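Local coordinates for protein putative D-glycero-D-manno-heptose 7-phosphate kinase (Campylobacter jejuni subsp. jejuni, PDB 4N3O) that phosphorylates D-glycero-alpha-D-manno-heptose 7-phosphate at C-1 with ATP, giving the 1,7-bisphosphate in the pathway to GDP-heptose for capsule polysaccharide, at residues 259-272 / 293-307. Residues are numbered along the deposited sequence; the frame is centred on the assembly and turned at random.
Sequences LGKSWRSKKIISEI and GKTSGAGAGGFMFFF
Trp-263 wedges its indole against the beta hairpin 293-307 of the GHMP kinase C-terminal region, whose strands 293-296 and 303-307 belong to a four-stranded antiparallel sheet. Lys-294 lays CE over one face of the indole, 3.7 Å from the centroid of the five-membered ring, a CH-pi contact. A bend at chi3 (61°) folds CE of Lys-294 back over the ring. Phe-307 turns its edge toward the face of the six-membered ring of Trp-263, an offset edge-to-face pair with planes at 89°, while Phe-305 lies rim to rim with it, completing an aromatic cluster. Leu-259 CD1 extends this cluster, 3.7 Å from Phe-307 CZ. At Gly-293 the strand passes close to the indole, with CA 3.6 Å from Trp-263 CZ3.

Past Trp-263, helix 267-272 crosses strand 293-296. Ile-268 sets CG2 3.9 Å from Lys-294 CA. Ile-272 CG1 packs on Thr-295 CG2 and also reaches the selenomethionine methyl CE of Met-304, 4.2 Å away. Nearer the hairpin loop, Thr-295 OG1 donates to Glu-271 OE1 at 3.1 Å, approaching on the anti side, 29° out of the carboxylate plane. The same OE1 lies 3.0 Å from Thr-295 O, an approach of two acceptors that may favour a protonated carboxylate. The polar ends of Trp-263 and Lys-294 tie the contact to strand 6-21, which carries Arg-14, the probable transition-state stabiliser: Trp-263 NE1 hydrogen-bonds to the backbone O of Leu-17, and Lys-294 NZ to that of Gly-16.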
ATOM      1  N   LEU A 259      -7.067   3.373 -22.384  1.00 59.55           N
ATOM      2  CA  LEU A 259      -6.027   2.522 -21.858  1.00 59.18           C
ATOM      3  C   LEU A 259      -6.203   1.192 -22.569  1.00 60.13           C
ATOM      4  O   LEU A 259      -5.258   0.654 -23.131  1.00 59.61           O
ATOM      5  CB  LEU A 259      -6.133   2.384 -20.335  1.00 59.84           C
ATOM      6  CG  LEU A 259      -5.792   3.659 -19.545  1.00 60.96           C
ATOM      7  CD1 LEU A 259      -6.086   3.522 -18.053  1.00 59.25           C
ATOM      8  CD2 LEU A 259      -4.337   4.037 -19.762  1.00 63.74           C
ATOM      9  N   GLY A 260      -7.442   0.698 -22.588  1.00 64.96           N
ATOM     10  CA  GLY A 260      -7.767  -0.561 -23.256  1.00 67.45           C
ATOM     11  C   GLY A 260      -7.150  -0.632 -24.639  1.00 71.47           C
ATOM     12  O   GLY A 260      -6.538  -1.631 -25.002  1.00 74.84           O
ATOM     13  N   LYS A 261      -7.286   0.448 -25.400  1.00 75.21           N
ATOM     14  CA  LYS A 261      -6.748   0.494 -26.753  1.00 77.76           C
ATOM     15  C   LYS A 261      -5.227   0.319 -26.815  1.00 78.00           C
ATOM     16  O   LYS A 261      -4.746  -0.628 -27.430  1.00 77.25           O
ATOM     17  CB  LYS A 261      -7.154   1.796 -27.456  1.00 81.69           C
ATOM     18  CG  LYS A 261      -6.613   1.929 -28.873  1.00 88.76           C
ATOM     19  CD  LYS A 261      -7.107   0.803 -29.776  1.00 95.38           C
ATOM     20  CE  LYS A 261      -6.398   0.803 -31.122  1.00100.26           C
ATOM     21  NZ  LYS A 261      -4.936   0.536 -30.988  1.00 96.33           N
ATOM     22  N   SER A 262      -4.478   1.222 -26.178  1.00 79.46           N
ATOM     23  CA  SER A 262      -2.999   1.177 -26.214  1.00 79.71           C
ATOM     24  C   SER A 262      -2.415  -0.178 -25.796  1.00 81.34           C
ATOM     25  O   SER A 262      -1.282  -0.516 -26.149  1.00 76.23           O
ATOM     26  CB  SER A 262      -2.398   2.268 -25.330  1.00 82.82           C
ATOM     27  OG  SER A 262      -2.656   2.018 -23.960  1.00 78.81           O
ATOM     28  N   TRP A 263      -3.195  -0.942 -25.045  1.00 80.21           N
ATOM     29  CA  TRP A 263      -2.772  -2.257 -24.581  1.00 83.46           C
ATOM     30  C   TRP A 263      -2.887  -3.349 -25.650  1.00 96.75           C
ATOM     31  O   TRP A 263      -2.411  -4.470 -25.452  1.00106.70           O
ATOM     32  CB  TRP A 263      -3.573  -2.612 -23.342  1.00 80.11           C
ATOM     33  CG  TRP A 263      -3.099  -1.890 -22.116  1.00 76.01           C
ATOM     34  CD1 TRP A 263      -2.442  -0.685 -22.057  1.00 72.76           C
ATOM     35  CD2 TRP A 263      -3.335  -2.279 -20.770  1.00 71.78           C
ATOM     36  NE1 TRP A 263      -2.208  -0.335 -20.752  1.00 66.43           N
ATOM     37  CE2 TRP A 263      -2.757  -1.292 -19.939  1.00 70.68           C
ATOM     38  CE3 TRP A 263      -3.970  -3.375 -20.179  1.00 75.40           C
ATOM     39  CZ2 TRP A 263      -2.791  -1.377 -18.549  1.00 75.27           C
ATOM     40  CZ3 TRP A 263      -3.998  -3.462 -18.798  1.00 79.81           C
ATOM     41  CH2 TRP A 263      -3.418  -2.468 -17.999  1.00 75.51           C
ATOM     42  N   ARG A 264      -3.526  -3.020 -26.770  1.00 99.40           N
ATOM     43  CA  ARG A 264      -3.645  -3.941 -27.899  1.00101.31           C
ATOM     44  C   ARG A 264      -2.843  -3.310 -29.035  1.00102.14           C
ATOM     45  O   ARG A 264      -3.398  -2.623 -29.895  1.00103.48           O
ATOM     46  CB  ARG A 264      -5.109  -4.127 -28.305  1.00 96.69           C
ATOM     47  CG  ARG A 264      -6.014  -4.623 -27.189  1.00 93.99           C
ATOM     48  CD  ARG A 264      -7.427  -4.838 -27.702  1.00 95.65           C
ATOM     49  NE  ARG A 264      -7.973  -3.627 -28.325  1.00 98.83           N
ATOM     50  CZ  ARG A 264      -8.708  -2.699 -27.707  1.00 97.44           C
ATOM     51  NH1 ARG A 264      -9.128  -1.642 -28.398  1.00 93.60           N
ATOM     52  NH2 ARG A 264      -9.030  -2.809 -26.412  1.00 94.20           N
ATOM     53  N   SER A 265      -1.529  -3.523 -29.018  1.00106.59           N
ATOM     54  CA  SER A 265      -0.638  -2.913 -30.007  1.00108.70           C
ATOM     55  C   SER A 265      -0.040  -3.908 -30.988  1.00107.19           C
ATOM     56  O   SER A 265      -0.387  -3.940 -32.169  1.00108.61           O
ATOM     57  CB  SER A 265       0.515  -2.197 -29.285  1.00105.18           C
ATOM     58  OG  SER A 265       0.039  -1.223 -28.383  1.00106.84           O
ATOM     59  N   LYS A 266       0.856  -4.723 -30.453  1.00108.23           N
ATOM     60  CA  LYS A 266       1.634  -5.699 -31.196  1.00111.24           C
ATOM     61  C   LYS A 266       2.649  -6.192 -30.187  1.00108.29           C
ATOM     62  O   LYS A 266       2.713  -7.379 -29.883  1.00108.16           O
ATOM     63  CB  LYS A 266       2.375  -5.044 -32.370  1.00113.84           C
ATOM     64  CG  LYS A 266       3.527  -5.873 -32.930  1.00117.05           C
ATOM     65  CD  LYS A 266       4.427  -5.033 -33.825  1.00123.93           C
ATOM     66  CE  LYS A 266       5.681  -5.787 -34.253  1.00123.17           C
ATOM     67  NZ  LYS A 266       5.392  -6.986 -35.082  1.00122.77           N
ATOM     68  N   LYS A 267       3.429  -5.243 -29.665  1.00100.79           N
ATOM     69  CA  LYS A 267       4.470  -5.520 -28.687  1.00100.91           C
ATOM     70  C   LYS A 267       3.895  -6.097 -27.389  1.00103.79           C
ATOM     71  O   LYS A 267       4.606  -6.767 -26.644  1.00109.00           O
ATOM     72  CB  LYS A 267       5.293  -4.249 -28.414  1.00 95.01           C
ATOM     73  CG  LYS A 267       6.462  -4.444 -27.456  1.00 92.43           C
ATOM     74  CD  LYS A 267       7.422  -3.256 -27.442  1.00 94.22           C
ATOM     75  CE  LYS A 267       6.743  -1.938 -27.084  1.00 93.21           C
ATOM     76  NZ  LYS A 267       6.038  -1.991 -25.774  1.00 93.29           N
ATOM     77  N   ILE A 268       2.616  -5.839 -27.117  1.00101.82           N
ATOM     78  CA  ILE A 268       1.979  -6.392 -25.922  1.00100.50           C
ATOM     79  C   ILE A 268       1.458  -7.783 -26.269  1.00 98.06           C
ATOM     80  O   ILE A 268       1.843  -8.771 -25.638  1.00 87.68           O
ATOM     81  CB  ILE A 268       0.839  -5.497 -25.371  1.00102.39           C
ATOM     82  CG1 ILE A 268       1.406  -4.213 -24.740  1.00105.13           C
ATOM     83  CG2 ILE A 268       0.035  -6.238 -24.305  1.00 93.99           C
ATOM     84  CD1 ILE A 268       2.131  -3.287 -25.699  1.00112.37           C
ATOM     85  N   ILE A 269       0.613  -7.856 -27.296  1.00102.16           N
ATOM     86  CA  ILE A 269       0.034  -9.132 -27.724  1.00105.89           C
ATOM     87  C   ILE A 269       1.121 -10.136 -28.127  1.00102.38           C
ATOM     88  O   ILE A 269       0.961 -11.337 -27.912  1.00110.04           O
ATOM     89  CB  ILE A 269      -0.981  -8.948 -28.880  1.00112.07           C
ATOM     90  CG1 ILE A 269      -2.119  -8.002 -28.460  1.00109.80           C
ATOM     91  CG2 ILE A 269      -1.549 -10.294 -29.326  1.00114.45           C
ATOM     92  CD1 ILE A 269      -2.929  -8.481 -27.270  1.00109.47           C
ATOM     93  N   SER A 270       2.220  -9.648 -28.698  1.00 96.09           N
ATOM     94  CA  SER A 270       3.324 -10.528 -29.088  1.00 95.78           C
ATOM     95  C   SER A 270       3.954 -11.140 -27.836  1.00 95.19           C
ATOM     96  O   SER A 270       4.137 -12.353 -27.781  1.00 97.49           O
ATOM     97  CB  SER A 270       4.382  -9.780 -29.920  1.00 97.98           C
ATOM     98  OG  SER A 270       5.446 -10.636 -30.307  1.00 91.84           O
ATOM     99  N   GLU A 271       4.266 -10.306 -26.835  1.00 95.69           N
ATOM    100  CA  GLU A 271       4.865 -10.788 -25.568  1.00 95.11           C
ATOM    101  C   GLU A 271       3.988 -11.817 -24.847  1.00 89.48           C
ATOM    102  O   GLU A 271       4.499 -12.695 -24.150  1.00 85.92           O
ATOM    103  CB  GLU A 271       5.189  -9.627 -24.614  1.00 99.52           C
ATOM    104  CG  GLU A 271       6.342  -8.736 -25.065  1.00110.63           C
ATOM    105  CD  GLU A 271       6.669  -7.622 -24.074  1.00119.47           C
ATOM    106  OE1 GLU A 271       6.351  -7.762 -22.871  1.00121.91           O
ATOM    107  OE2 GLU A 271       7.271  -6.609 -24.496  1.00123.71           O
ATOM    108  N   ILE A 272       2.672 -11.696 -25.010  1.00 86.66           N
ATOM    109  CA  ILE A 272       1.724 -12.630 -24.409  1.00 85.73           C
ATOM    110  C   ILE A 272       1.751 -13.939 -25.196  1.00 86.56           C
ATOM    111  O   ILE A 272       2.096 -14.992 -24.658  1.00 82.52           O
ATOM    112  CB  ILE A 272       0.279 -12.067 -24.426  1.00 83.61           C
ATOM    113  CG1 ILE A 272       0.189 -10.781 -23.609  1.00 82.16           C
ATOM    114  CG2 ILE A 272      -0.714 -13.094 -23.889  1.00 81.25           C
ATOM    115  CD1 ILE A 272      -1.138 -10.066 -23.753  1.00 86.06           C
ATOM    116  N   GLY A 293      -5.217  -6.818 -20.189  1.00 61.06           N
ATOM    117  CA  GLY A 293      -3.979  -6.979 -19.448  1.00 60.28           C
ATOM    118  C   GLY A 293      -2.751  -6.835 -20.330  1.00 60.29           C
ATOM    119  O   GLY A 293      -2.844  -6.969 -21.548  1.00 57.20           O
ATOM    120  N   LYS A 294      -1.608  -6.559 -19.703  1.00 59.69           N
ATOM    121  CA  LYS A 294      -0.327  -6.417 -20.398  1.00 63.82           C
ATOM    122  C   LYS A 294       0.760  -7.125 -19.615  1.00 64.33           C
ATOM    123  O   LYS A 294       0.633  -7.322 -18.398  1.00 62.81           O
ATOM    124  CB  LYS A 294       0.080  -4.953 -20.520  1.00 67.34           C
ATOM    125  CG  LYS A 294       0.187  -4.264 -19.168  1.00 72.37           C
ATOM    126  CD  LYS A 294       1.150  -3.088 -19.166  1.00 78.61           C
ATOM    127  CE  LYS A 294       0.753  -1.991 -20.125  1.00 77.40           C
ATOM    128  NZ  LYS A 294       1.614  -0.801 -19.891  1.00 79.33           N
ATOM    129  N   THR A 295       1.825  -7.498 -20.317  1.00 68.13           N
ATOM    130  CA  THR A 295       2.988  -8.145 -19.719  1.00 75.89           C
ATOM    131  C   THR A 295       4.121  -7.157 -19.839  1.00 80.39           C
ATOM    132  O   THR A 295       4.384  -6.662 -20.931  1.00 87.91           O
ATOM    133  CB  THR A 295       3.404  -9.427 -20.470  1.00 80.96           C
ATOM    134  OG1 THR A 295       3.716  -9.111 -21.832  1.00 88.52           O
ATOM    135  CG2 THR A 295       2.298 -10.457 -20.452  1.00 86.17           C
ATOM    136  N   SER A 296       4.792  -6.857 -18.737  1.00 84.52           N
ATOM    137  CA  SER A 296       5.897  -5.909 -18.776  1.00 96.46           C
ATOM    138  C   SER A 296       7.190  -6.518 -18.228  1.00 99.00           C
ATOM    139  O   SER A 296       7.161  -7.424 -17.378  1.00 83.98           O
ATOM    140  CB  SER A 296       5.517  -4.634 -18.024  1.00100.62           C
ATOM    141  OG  SER A 296       6.590  -3.705 -17.978  1.00102.22           O
ATOM    142  N   GLY A 297       8.318  -6.022 -18.745  1.00106.47           N
ATOM    143  CA  GLY A 297       9.653  -6.482 -18.352  1.00109.47           C
ATOM    144  C   GLY A 297       9.788  -7.994 -18.369  1.00115.74           C
ATOM    145  O   GLY A 297      10.592  -8.552 -17.619  1.00107.49           O
ATOM    146  N   ALA A 298       9.006  -8.649 -19.234  1.00126.33           N
ATOM    147  CA  ALA A 298       8.992 -10.114 -19.346  1.00127.40           C
ATOM    148  C   ALA A 298      10.406 -10.693 -19.383  1.00128.26           C
ATOM    149  O   ALA A 298      10.971 -10.938 -20.455  1.00120.09           O
ATOM    150  CB  ALA A 298       8.195 -10.549 -20.573  1.00126.98           C
ATOM    151  N   GLY A 299      10.963 -10.897 -18.192  1.00125.65           N
ATOM    152  CA  GLY A 299      12.307 -11.430 -18.028  1.00132.28           C
ATOM    153  C   GLY A 299      12.411 -12.271 -16.772  1.00135.22           C
ATOM    154  O   GLY A 299      11.493 -13.029 -16.455  1.00138.82           O
ATOM    155  N   ALA A 300      13.525 -12.127 -16.053  1.00138.74           N
ATOM    156  CA  ALA A 300      13.785 -12.894 -14.823  1.00133.56           C
ATOM    157  C   ALA A 300      12.571 -12.965 -13.887  1.00122.44           C
ATOM    158  O   ALA A 300      12.237 -14.036 -13.372  1.00130.64           O
ATOM    159  CB  ALA A 300      14.991 -12.319 -14.089  1.00136.17           C
ATOM    160  N   GLY A 301      11.924 -11.822 -13.672  1.00100.70           N
ATOM    161  CA  GLY A 301      10.740 -11.740 -12.818  1.00 85.21           C
ATOM    162  C   GLY A 301       9.669 -10.884 -13.477  1.00 78.58           C
ATOM    163  O   GLY A 301       9.410  -9.758 -13.056  1.00 70.62           O
ATOM    164  N   GLY A 302       9.042 -11.423 -14.518  1.00 71.99           N
ATOM    165  CA  GLY A 302       8.012 -10.693 -15.245  1.00 66.91           C
ATOM    166  C   GLY A 302       6.705 -10.575 -14.485  1.00 62.07           C
ATOM    167  O   GLY A 302       6.475 -11.275 -13.495  1.00 59.96           O
ATOM    168  N   PHE A 303       5.840  -9.686 -14.955  1.00 57.73           N
ATOM    169  CA  PHE A 303       4.549  -9.508 -14.326  1.00 60.34           C
ATOM    170  C   PHE A 303       3.489  -9.194 -15.349  1.00 55.83           C
ATOM    171  O   PHE A 303       3.790  -8.837 -16.492  1.00 51.32           O
ATOM    172  CB  PHE A 303       4.585  -8.391 -13.295  1.00 59.60           C
ATOM    173  CG  PHE A 303       4.798  -7.035 -13.877  1.00 62.85           C
ATOM    174  CD1 PHE A 303       6.083  -6.565 -14.129  1.00 64.38           C
ATOM    175  CD2 PHE A 303       3.716  -6.208 -14.156  1.00 67.73           C
ATOM    176  CE1 PHE A 303       6.280  -5.302 -14.651  1.00 60.19           C
ATOM    177  CE2 PHE A 303       3.913  -4.936 -14.682  1.00 67.94           C
ATOM    178  CZ  PHE A 303       5.198  -4.485 -14.924  1.00 60.28           C
HETATM  179  N   MSE A 304       2.241  -9.372 -14.935  1.00 47.34           N
HETATM  180  CA  MSE A 304       1.120  -9.053 -15.785  1.00 46.46           C
HETATM  181  C   MSE A 304       0.337  -8.092 -14.971  1.00 42.35           C
HETATM  182  O   MSE A 304       0.327  -8.174 -13.757  1.00 44.07           O
HETATM  183  CB  MSE A 304       0.315 -10.282 -16.175  1.00 49.59           C
HETATM  184  CG  MSE A 304       0.950 -10.917 -17.404  1.00 54.28           C
HETATM  185 SE   MSE A 304       0.023 -12.565 -17.928  0.78 66.13          SE
HETATM  186  CE  MSE A 304      -0.608 -11.863 -19.653  1.00 61.96           C
ATOM    187  N   PHE A 305      -0.315  -7.165 -15.646  1.00 41.25           N
ATOM    188  CA  PHE A 305      -1.108  -6.147 -15.011  1.00 42.71           C
ATOM    189  C   PHE A 305      -2.456  -6.237 -15.687  1.00 43.60           C
ATOM    190  O   PHE A 305      -2.535  -6.185 -16.908  1.00 45.65           O
ATOM    191  CB  PHE A 305      -0.408  -4.813 -15.244  1.00 45.05           C
ATOM    192  CG  PHE A 305      -1.165  -3.635 -14.790  1.00 50.38           C
ATOM    193  CD1 PHE A 305      -1.547  -3.511 -13.465  1.00 59.05           C
ATOM    194  CD2 PHE A 305      -1.414  -2.594 -15.655  1.00 57.38           C
ATOM    195  CE1 PHE A 305      -2.229  -2.391 -13.027  1.00 59.12           C
ATOM    196  CE2 PHE A 305      -2.097  -1.466 -15.226  1.00 62.47           C
ATOM    197  CZ  PHE A 305      -2.506  -1.365 -13.912  1.00 60.06           C
ATOM    198  N   PHE A 306      -3.513  -6.439 -14.908  1.00 44.94           N
ATOM    199  CA  PHE A 306      -4.859  -6.586 -15.486  1.00 45.51           C
ATOM    200  C   PHE A 306      -5.858  -5.526 -15.061  1.00 44.66           C
ATOM    201  O   PHE A 306      -5.731  -4.902 -14.010  1.00 44.49           O
ATOM    202  CB  PHE A 306      -5.494  -7.927 -15.076  1.00 43.53           C
ATOM    203  CG  PHE A 306      -4.698  -9.141 -15.447  1.00 41.29           C
ATOM    204  CD1 PHE A 306      -4.702  -9.617 -16.738  1.00 40.91           C
ATOM    205  CD2 PHE A 306      -4.009  -9.852 -14.481  1.00 42.13           C
ATOM    206  CE1 PHE A 306      -3.999 -10.753 -17.077  1.00 41.52           C
ATOM    207  CE2 PHE A 306      -3.298 -10.996 -14.815  1.00 42.85           C
ATOM    208  CZ  PHE A 306      -3.293 -11.447 -16.117  1.00 40.87           C
ATOM    209  N   PHE A 307      -6.847  -5.347 -15.923  1.00 47.47           N
ATOM    210  CA  PHE A 307      -8.012  -4.505 -15.678  1.00 50.42           C
ATOM    211  C   PHE A 307      -9.162  -5.490 -15.499  1.00 46.62           C
ATOM    212  O   PHE A 307      -9.369  -6.374 -16.329  1.00 42.03           O
ATOM    213  CB  PHE A 307      -8.299  -3.560 -16.827  1.00 55.54           C
ATOM    214  CG  PHE A 307      -7.724  -2.208 -16.643  1.00 67.05           C
ATOM    215  CD1 PHE A 307      -6.358  -2.025 -16.588  1.00 79.77           C
ATOM    216  CD2 PHE A 307      -8.556  -1.100 -16.548  1.00 76.69           C
ATOM    217  CE1 PHE A 307      -5.820  -0.761 -16.416  1.00 83.31           C
ATOM    218  CE2 PHE A 307      -8.032   0.162 -16.380  1.00 81.71           C
ATOM    219  CZ  PHE A 307      -6.658   0.332 -16.313  1.00 88.92           C
TER